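PDB 4OEV: putative peptide ABC-transport system periplasmic peptide-binding protein from Campylobacter jejuni, which binds nickel, here together with oxalate, and probably delivers it to an ABC-type importer as the extracytoplasmic solute-binding component. Local coordinates for residues Lys254-Arg259 / Glu450-Ile455; Tyr416-Val421 / Ile445-Glu450. All coordinates share one frame; numbering follows the deposited sequence.

Interaction 1: residues Lys254-Arg259 / Glu450-Ile455; sequences KDLKVR and ENPPFI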
ATOM      1  N   LYS A 254     -15.879   2.247 -20.083  1.00 26.09           N
ATOM      2  CA  LYS A 254     -15.010   1.357 -20.868  1.00 25.45           C
ATOM      3  C   LYS A 254     -14.398   2.079 -22.080  1.00 28.60           C
ATOM      4  O   LYS A 254     -13.348   1.693 -22.569  1.00 28.05           O
ATOM      5  CB  LYS A 254     -15.773   0.152 -21.338  1.00 24.80           C
ATOM      6  CG  LYS A 254     -16.951   0.467 -22.307  1.00 43.68           C
ATOM      7  CD  LYS A 254     -17.497  -0.830 -22.909  1.00 46.07           C
ATOM      8  CE  LYS A 254     -17.682  -1.891 -21.833  1.00 49.43           C
ATOM      9  NZ  LYS A 254     -18.305  -3.152 -22.319  1.00 51.01           N
ATOM     10  N   ASP A 255     -15.074   3.123 -22.566  1.00 29.19           N
ATOM     11  CA  ASP A 255     -14.681   3.811 -23.784  1.00 29.51           C
ATOM     12  C   ASP A 255     -13.430   4.655 -23.598  1.00 28.88           C
ATOM     13  O   ASP A 255     -13.377   5.586 -22.777  1.00 28.85           O
ATOM     14  CB  ASP A 255     -15.843   4.734 -24.280  1.00 36.71           C
ATOM     15  CG  ASP A 255     -15.603   5.314 -25.669  1.00 45.24           C
ATOM     16  OD1 ASP A 255     -14.431   5.631 -26.034  1.00 49.33           O
ATOM     17  OD2 ASP A 255     -16.601   5.494 -26.409  1.00 48.00           O
ATOM     18  N   LEU A 256     -12.437   4.374 -24.418  1.00 29.04           N
ATOM     19  CA  LEU A 256     -11.141   5.070 -24.329  1.00 28.53           C
ATOM     20  C   LEU A 256     -11.301   6.599 -24.404  1.00 28.66           C
ATOM     21  O   LEU A 256     -10.737   7.356 -23.593  1.00 30.85           O
ATOM     22  CB  LEU A 256     -10.236   4.593 -25.449  1.00 28.57           C
ATOM     23  CG  LEU A 256      -8.937   5.392 -25.557  1.00 31.83           C
ATOM     24  CD1 LEU A 256      -8.103   5.211 -24.272  1.00 31.97           C
ATOM     25  CD2 LEU A 256      -8.167   4.915 -26.768  1.00 35.49           C
ATOM     26  N   LYS A 257     -12.082   7.065 -25.363  1.00 29.25           N
ATOM     27  CA  LYS A 257     -12.276   8.518 -25.510  1.00 29.98           C
ATOM     28  C   LYS A 257     -12.925   9.127 -24.280  1.00 30.25           C
ATOM     29  O   LYS A 257     -12.634  10.261 -23.923  1.00 32.67           O
ATOM     30  CB  LYS A 257     -13.129   8.831 -26.744  1.00 31.65           C
ATOM     31  CG  LYS A 257     -12.388   8.599 -28.084  1.00 35.20           C
ATOM     32  CD  LYS A 257     -13.382   8.679 -29.293  1.00 40.01           C
ATOM     33  CE  LYS A 257     -12.699   8.374 -30.640  1.00 42.84           C
ATOM     34  NZ  LYS A 257     -13.664   8.269 -31.801  1.00 43.98           N
ATOM     35  N   VAL A 258     -13.841   8.395 -23.658  1.00 28.20           N
ATOM     36  CA  VAL A 258     -14.514   8.899 -22.448  1.00 29.44           C
ATOM     37  C   VAL A 258     -13.508   9.026 -21.284  1.00 28.70           C
ATOM     38  O   VAL A 258     -13.436  10.040 -20.599  1.00 27.12           O
ATOM     39  CB  VAL A 258     -15.659   7.958 -22.050  1.00 30.67           C
ATOM     40  CG1 VAL A 258     -16.164   8.260 -20.599  1.00 29.84           C
ATOM     41  CG2 VAL A 258     -16.786   8.021 -23.107  1.00 31.51           C
ATOM     42  N   ARG A 259     -12.678   8.007 -21.091  1.00 27.39           N
ATOM     43  CA  ARG A 259     -11.711   8.042 -20.020  1.00 28.39           C
ATOM     44  C   ARG A 259     -10.666   9.137 -20.275  1.00 30.66           C
ATOM     45  O   ARG A 259     -10.259   9.838 -19.343  1.00 30.56           O
ATOM     46  CB  ARG A 259     -11.030   6.666 -19.871  1.00 29.36           C
ATOM     47  CG  ARG A 259     -11.877   5.666 -19.158  1.00 28.76           C
ATOM     48  CD  ARG A 259     -11.169   4.357 -19.063  1.00 31.34           C
ATOM     49  NE  ARG A 259     -11.249   3.568 -20.307  1.00 31.84           N
ATOM     50  CZ  ARG A 259     -10.199   3.186 -21.029  1.00 30.62           C
ATOM     51  NH1 ARG A 259     -10.425   2.446 -22.111  1.00 31.35           N
ATOM     52  NH2 ARG A 259      -8.927   3.522 -20.691  1.00 27.50           N
ATOM     53  N   GLU A 450      -1.571   5.784 -22.719  1.00 30.36           N
ATOM     54  CA  GLU A 450      -2.345   5.523 -23.942  1.00 33.01           C
ATOM     55  C   GLU A 450      -3.703   4.890 -23.638  1.00 35.05           C
ATOM     56  O   GLU A 450      -4.662   5.005 -24.407  1.00 39.29           O
ATOM     57  CB  GLU A 450      -1.565   4.611 -24.926  1.00 32.00           C
ATOM     58  CG  GLU A 450      -0.229   5.203 -25.458  1.00 51.07           C
ATOM     59  CD  GLU A 450      -0.376   6.514 -26.249  1.00 53.23           C
ATOM     60  OE1 GLU A 450      -1.480   6.816 -26.776  1.00 53.85           O
ATOM     61  OE2 GLU A 450       0.630   7.252 -26.362  1.00 55.10           O
ATOM     62  N   ASN A 451      -3.763   4.173 -22.532  1.00 31.43           N
ATOM     63  CA  ASN A 451      -4.970   3.494 -22.141  1.00 30.45           C
ATOM     64  C   ASN A 451      -5.123   3.621 -20.631  1.00 29.51           C
ATOM     65  O   ASN A 451      -4.854   2.676 -19.874  1.00 28.23           O
ATOM     66  CB  ASN A 451      -4.928   2.038 -22.594  1.00 31.17           C
ATOM     67  CG  ASN A 451      -6.219   1.306 -22.298  1.00 30.89           C
ATOM     68  OD1 ASN A 451      -7.279   1.919 -22.075  1.00 31.48           O
ATOM     69  ND2 ASN A 451      -6.149   0.006 -22.312  1.00 26.65           N
ATOM     70  N   PRO A 452      -5.564   4.802 -20.184  1.00 29.98           N
ATOM     71  CA  PRO A 452      -5.545   5.153 -18.752  1.00 27.65           C
ATOM     72  C   PRO A 452      -6.589   4.362 -17.935  1.00 27.26           C
ATOM     73  O   PRO A 452      -7.771   4.360 -18.230  1.00 29.66           O
ATOM     74  CB  PRO A 452      -5.835   6.663 -18.757  1.00 27.96           C
ATOM     75  CG  PRO A 452      -6.597   6.905 -20.088  1.00 32.82           C
ATOM     76  CD  PRO A 452      -6.019   5.898 -21.054  1.00 32.59           C
ATOM     77  N   PRO A 453      -6.121   3.639 -16.918  1.00 27.68           N
ATOM     78  CA  PRO A 453      -7.053   2.930 -16.039  1.00 27.15           C
ATOM     79  C   PRO A 453      -7.699   3.898 -15.031  1.00 25.10           C
ATOM     80  O   PRO A 453      -8.715   3.554 -14.393  1.00 23.64           O
ATOM     81  CB  PRO A 453      -6.142   1.951 -15.311  1.00 29.12           C
ATOM     82  CG  PRO A 453      -4.839   2.668 -15.250  1.00 30.29           C
ATOM     83  CD  PRO A 453      -4.711   3.336 -16.583  1.00 30.51           C
ATOM     84  N   PHE A 454      -7.028   5.031 -14.817  1.00 25.83           N
ATOM     85  CA  PHE A 454      -7.372   5.966 -13.725  1.00 28.71           C
ATOM     86  C   PHE A 454      -7.507   7.406 -14.221  1.00 33.33           C
ATOM     87  O   PHE A 454      -7.095   7.753 -15.345  1.00 34.11           O
ATOM     88  CB  PHE A 454      -6.313   6.021 -12.594  1.00 28.20           C
ATOM     89  CG  PHE A 454      -6.055   4.718 -11.809  1.00 24.96           C
ATOM     90  CD1 PHE A 454      -6.880   3.571 -11.865  1.00 25.19           C
ATOM     91  CD2 PHE A 454      -4.982   4.701 -10.903  1.00 27.77           C
ATOM     92  CE1 PHE A 454      -6.552   2.407 -11.132  1.00 29.36           C
ATOM     93  CE2 PHE A 454      -4.655   3.544 -10.159  1.00 28.37           C
ATOM     94  CZ  PHE A 454      -5.452   2.410 -10.257  1.00 31.06           C
ATOM     95  N   ILE A 455      -7.991   8.275 -13.332  1.00 31.45           N
ATOM     96  CA  ILE A 455      -7.523   9.669 -13.350  1.00 28.62           C
ATOM     97  C   ILE A 455      -6.539   9.819 -12.179  1.00 31.38           C
ATOM     98  O   ILE A 455      -6.974   9.710 -11.009  1.00 28.38           O
ATOM     99  CB  ILE A 455      -8.603  10.712 -13.153  1.00 28.60           C
ATOM    100  CG1 ILE A 455      -9.681  10.584 -14.240  1.00 30.11           C
ATOM    101  CG2 ILE A 455      -7.961  12.064 -13.192  1.00 27.20           C
ATOM    102  CD1 ILE A 455     -10.826  11.575 -14.052  1.00 31.63           C
TER

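Interaction 2: residues Tyr416-Val421 / Ile445-Glu450; sequences YHDKKV and IDALYE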
ATOM      1  N   TYR A 416      -9.123  -3.800 -15.213  1.00 21.66           N
ATOM      2  CA  TYR A 416      -8.335  -3.207 -16.314  1.00 21.55           C
ATOM      3  C   TYR A 416      -7.562  -4.283 -17.057  1.00 27.47           C
ATOM      4  O   TYR A 416      -6.862  -5.031 -16.408  1.00 26.21           O
ATOM      5  CB  TYR A 416      -7.368  -2.211 -15.730  1.00 22.62           C
ATOM      6  CG  TYR A 416      -6.436  -1.524 -16.719  1.00 26.72           C
ATOM      7  CD1 TYR A 416      -6.935  -0.639 -17.684  1.00 24.23           C
ATOM      8  CD2 TYR A 416      -5.075  -1.696 -16.637  1.00 26.45           C
ATOM      9  CE1 TYR A 416      -6.069   0.022 -18.569  1.00 25.05           C
ATOM     10  CE2 TYR A 416      -4.207  -1.037 -17.489  1.00 26.93           C
ATOM     11  CZ  TYR A 416      -4.706  -0.173 -18.461  1.00 27.18           C
ATOM     12  OH  TYR A 416      -3.769   0.473 -19.310  1.00 27.64           O
ATOM     13  N   HIS A 417      -7.684  -4.380 -18.382  1.00 29.11           N
ATOM     14  CA  HIS A 417      -6.925  -5.398 -19.167  1.00 31.86           C
ATOM     15  C   HIS A 417      -6.210  -4.713 -20.311  1.00 31.88           C
ATOM     16  O   HIS A 417      -6.857  -4.266 -21.263  1.00 31.15           O
ATOM     17  CB  HIS A 417      -7.870  -6.467 -19.707  1.00 35.83           C
ATOM     18  CG  HIS A 417      -8.503  -7.307 -18.644  1.00 41.63           C
ATOM     19  ND1 HIS A 417      -8.330  -8.681 -18.571  1.00 47.07           N
ATOM     20  CD2 HIS A 417      -9.306  -6.974 -17.608  1.00 42.11           C
ATOM     21  CE1 HIS A 417      -9.003  -9.148 -17.535  1.00 46.56           C
ATOM     22  NE2 HIS A 417      -9.598  -8.129 -16.926  1.00 41.73           N
ATOM     23  N   ASP A 418      -4.893  -4.586 -20.240  1.00 30.03           N
ATOM     24  CA  ASP A 418      -4.102  -3.966 -21.330  1.00 30.65           C
ATOM     25  C   ASP A 418      -2.912  -4.819 -21.667  1.00 31.82           C
ATOM     26  O   ASP A 418      -2.116  -5.157 -20.763  1.00 25.41           O
ATOM     27  CB  ASP A 418      -3.606  -2.586 -20.944  1.00 28.78           C
ATOM     28  CG  ASP A 418      -2.909  -1.874 -22.072  1.00 34.38           C
ATOM     29  OD1 ASP A 418      -1.663  -1.972 -22.228  1.00 32.85           O
ATOM     30  OD2 ASP A 418      -3.627  -1.194 -22.849  1.00 39.00           O
ATOM     31  N   LYS A 419      -2.784  -5.204 -22.939  1.00 32.07           N
ATOM     32  CA  LYS A 419      -1.694  -6.085 -23.317  1.00 29.32           C
ATOM     33  C   LYS A 419      -0.306  -5.454 -23.144  1.00 31.39           C
ATOM     34  O   LYS A 419       0.631  -6.142 -22.687  1.00 33.13           O
ATOM     35  CB  LYS A 419      -1.826  -6.557 -24.772  1.00 28.11           C
ATOM     36  CG  LYS A 419      -2.860  -7.609 -25.029  1.00 28.54           C
ATOM     37  CD  LYS A 419      -2.691  -8.067 -26.505  1.00 30.96           C
ATOM     38  CE  LYS A 419      -3.890  -8.924 -26.980  1.00 29.49           C
ATOM     39  NZ  LYS A 419      -3.779  -9.020 -28.479  1.00 27.38           N
ATOM     40  N   LYS A 420      -0.142  -4.187 -23.526  1.00 30.95           N
ATOM     41  CA  LYS A 420       1.179  -3.570 -23.412  1.00 35.54           C
ATOM     42  C   LYS A 420       1.555  -3.415 -21.917  1.00 34.85           C
ATOM     43  O   LYS A 420       2.716  -3.569 -21.557  1.00 35.18           O
ATOM     44  CB  LYS A 420       1.262  -2.224 -24.139  1.00 39.09           C
ATOM     45  CG  LYS A 420       1.329  -2.336 -25.681  1.00 44.79           C
ATOM     46  CD  LYS A 420       1.329  -0.956 -26.335  1.00 50.17           C
ATOM     47  CE  LYS A 420      -0.071  -0.327 -26.311  1.00 54.53           C
ATOM     48  NZ  LYS A 420      -0.118   1.145 -26.685  1.00 57.39           N
ATOM     49  N   VAL A 421       0.570  -3.113 -21.068  1.00 32.93           N
ATOM     50  CA  VAL A 421       0.866  -3.062 -19.650  1.00 35.32           C
ATOM     51  C   VAL A 421       1.279  -4.443 -19.136  1.00 36.00           C
ATOM     52  O   VAL A 421       2.321  -4.556 -18.459  1.00 33.46           O
ATOM     53  CB  VAL A 421      -0.285  -2.552 -18.841  1.00 34.95           C
ATOM     54  CG1 VAL A 421      -0.026  -2.818 -17.379  1.00 34.50           C
ATOM     55  CG2 VAL A 421      -0.510  -0.996 -19.152  1.00 27.15           C
ATOM     56  N   ILE A 445       4.638   2.828 -18.174  1.00 35.73           N
ATOM     57  CA  ILE A 445       4.188   4.206 -17.972  1.00 36.08           C
ATOM     58  C   ILE A 445       3.548   4.779 -19.260  1.00 38.04           C
ATOM     59  O   ILE A 445       2.491   5.426 -19.220  1.00 32.71           O
ATOM     60  CB  ILE A 445       5.396   5.107 -17.544  1.00 37.36           C
ATOM     61  CG1 ILE A 445       5.852   4.727 -16.126  1.00 38.09           C
ATOM     62  CG2 ILE A 445       5.050   6.584 -17.582  1.00 36.37           C
ATOM     63  CD1 ILE A 445       7.173   5.347 -15.726  1.00 39.09           C
ATOM     64  N   ASP A 446       4.198   4.540 -20.401  1.00 39.43           N
ATOM     65  CA  ASP A 446       3.683   5.021 -21.672  1.00 39.83           C
ATOM     66  C   ASP A 446       2.391   4.328 -22.026  1.00 36.62           C
ATOM     67  O   ASP A 446       1.494   4.972 -22.572  1.00 36.78           O
ATOM     68  CB  ASP A 446       4.692   4.810 -22.802  1.00 42.47           C
ATOM     69  CG  ASP A 446       5.904   5.696 -22.690  1.00 44.09           C
ATOM     70  OD1 ASP A 446       5.841   6.787 -22.070  1.00 45.11           O
ATOM     71  OD2 ASP A 446       6.942   5.291 -23.233  1.00 46.22           O
ATOM     72  N   ALA A 447       2.310   3.031 -21.757  1.00 33.32           N
ATOM     73  CA  ALA A 447       1.075   2.255 -22.024  1.00 35.03           C
ATOM     74  C   ALA A 447      -0.082   2.734 -21.175  1.00 34.60           C
ATOM     75  O   ALA A 447      -1.236   2.723 -21.635  1.00 34.95           O
ATOM     76  CB  ALA A 447       1.280   0.760 -21.773  1.00 31.47           C
ATOM     77  N   LEU A 448       0.202   3.059 -19.910  1.00 32.25           N
ATOM     78  CA  LEU A 448      -0.813   3.627 -19.018  1.00 35.82           C
ATOM     79  C   LEU A 448      -1.363   4.919 -19.564  1.00 34.13           C
ATOM     80  O   LEU A 448      -2.545   5.158 -19.448  1.00 36.66           O
ATOM     81  CB  LEU A 448      -0.267   3.901 -17.602  1.00 37.12           C
ATOM     82  CG  LEU A 448      -0.148   2.726 -16.617  1.00 34.01           C
ATOM     83  CD1 LEU A 448       0.211   3.296 -15.219  1.00 32.24           C
ATOM     84  CD2 LEU A 448      -1.350   1.833 -16.548  1.00 33.92           C
ATOM     85  N   TYR A 449      -0.518   5.767 -20.132  1.00 33.99           N
ATOM     86  CA  TYR A 449      -0.971   7.034 -20.697  1.00 34.86           C
ATOM     87  C   TYR A 449      -1.915   6.756 -21.871  1.00 32.23           C
ATOM     88  O   TYR A 449      -2.914   7.463 -22.040  1.00 32.61           O
ATOM     89  CB  TYR A 449       0.199   7.940 -21.168  1.00 34.15           C
ATOM     90  CG  TYR A 449      -0.329   9.089 -22.025  1.00 37.62           C
ATOM     91  CD1 TYR A 449      -0.865  10.245 -21.443  1.00 35.58           C
ATOM     92  CD2 TYR A 449      -0.374   8.988 -23.421  1.00 42.61           C
ATOM     93  CE1 TYR A 449      -1.398  11.251 -22.212  1.00 39.34           C
ATOM     94  CE2 TYR A 449      -0.909  10.009 -24.197  1.00 44.17           C
ATOM     95  CZ  TYR A 449      -1.420  11.133 -23.587  1.00 41.51           C
ATOM     96  OH  TYR A 449      -1.955  12.160 -24.348  1.00 40.61           O
ATOM     97  N   GLU A 450      -1.571   5.784 -22.719  1.00 30.36           N
ATOM     98  CA  GLU A 450      -2.345   5.523 -23.942  1.00 33.01           C
ATOM     99  C   GLU A 450      -3.703   4.890 -23.638  1.00 35.05           C
ATOM    100  O   GLU A 450      -4.662   5.005 -24.407  1.00 39.29           O
ATOM    101  CB  GLU A 450      -1.565   4.611 -24.926  1.00 32.00           C
ATOM    102  CG  GLU A 450      -0.229   5.203 -25.458  1.00 51.07           C
ATOM    103  CD  GLU A 450      -0.376   6.514 -26.249  1.00 53.23           C
ATOM    104  OE1 GLU A 450      -1.480   6.816 -26.776  1.00 53.85           O
ATOM    105  OE2 GLU A 450       0.630   7.252 -26.362  1.00 55.10           O
TER
HETATM  106  O   HOH W   1      -1.889   0.887 -23.592  1.00 35.53           O

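Interaction 1: residues Lys254-Arg259 / Glu450-Ile455
The guanidinium of R259 carries the polar side of this contact and grips N451 and P452 together. R259 NH2 donates to N451 OD1 at 2.7 Å and to P452 O at 2.8 Å. One nitrogen therefore serves two acceptors, a side-chain amide oxygen and a backbone carbonyl. Both lie at the edge of the guanidinium, near its plane. The approach to N451 OD1 is only modestly tilted from the amide's carbonyl plane, whereas NH2 sits well above the carbonyl plane of P452. R259 NH1 adds a weak bond to N451 OD1 at 3.2 Å, so that oxygen is held by both terminal nitrogens. The guanidinium and amide planes are turned 57° apart.

R259 NH1 also donates to K254 O at 3.1 Å, in a nearly straight bond that lies in the guanidinium plane. This carbonyl belongs to R259's own segment and helps fix the rotation of the group. The aliphatic chain of R259 bends at chi3 (-80°), which turns the guanidinium from the line of the chain toward the two acceptors.

The contact joins the start of helix 256-265 to the turn between helix 434-450 and strand 454-467. In this family 5 solute-binding protein, that strand pairs antiparallel with strand 241-246. P453 and I455 make backbone hydrogen bonds to F246 and L244. N451 is the first residue to leave the helical path. Across from it, D255 is the N-cap of helix 256-265, and D255 OD1 accepts from K257 N at 2.8 Å.

The apolar part is small. L256 CD1 lies 3.9 Å from P452 CD, and the two side chains cross at about a right angle. The same methyl, L256 CD1, lies 3.4 Å from E450 O, at the end of helix 434-450.

Interaction 2: residues Tyr416-Val421 / Ile445-Glu450
D418 OD2 is gripped by a water and by the side chain of N451. The water donates to D418 OD2 at 2.8 Å and to A447 O, also at 2.8 Å, and so bridges the two segments. The other oxygen, D418 OD1, accepts from V421 N at 2.8 Å, using its anti lone pair. This caps the start of helix 419-429, with D418 at the N-cap position. D418 CG lies anti to the backbone N (chi1 -175°), which brings the carboxylate over to both the helix start and the water.

The rest is apolar packing of the start of helix 419-429 against the last turns of helix 434-450. The methyl of A447 is central. V421 CG2 meets A447 CB at 3.6 Å, and K420 CB lies 3.8 Å from A447 CB. V421 CG2 also reaches L448 CD2, at 3.9 Å. L448 CD2 approaches the Y416 ring obliquely, 4.2 Å from Y416 CE2. The phenol OH of Y416 has its partner in N451. F398 of helix 395-398 packs on both V421 and L448. At the rim, the K420 amine passes near E450 CB, but K420 NZ stays 5.8 Å from E450 OE1.

With no direct hydrogen bond between the two segments, the polar link here passes through one water, and the buried D418 carboxylate is probably stabilised as an anion by its N-H donors and that water.

In the fold
Interactions 1 and 2 share E450 and lie with their centres 10 Å apart. N451 joins them directly. Its amide oxygen faces R259 in interaction 1, while N451 ND2 lies 2.8 Å from D418 OD2 and the backbone N451 O lies 2.5 Å from Y416 OH, both probable hydrogen bonds. P453 adds packing, with P453 CB 3.6 Å from Y416 CD1 and P453 CD 3.7 Å from L448 CD2. The turn at the end of helix 434-450 is thus held between helix 256-265 and the 416-421 segment. Neither contact reaches the nickel ligands H26, H480 and H481. The Y416 side chain is about 14 Å from the bound oxalate.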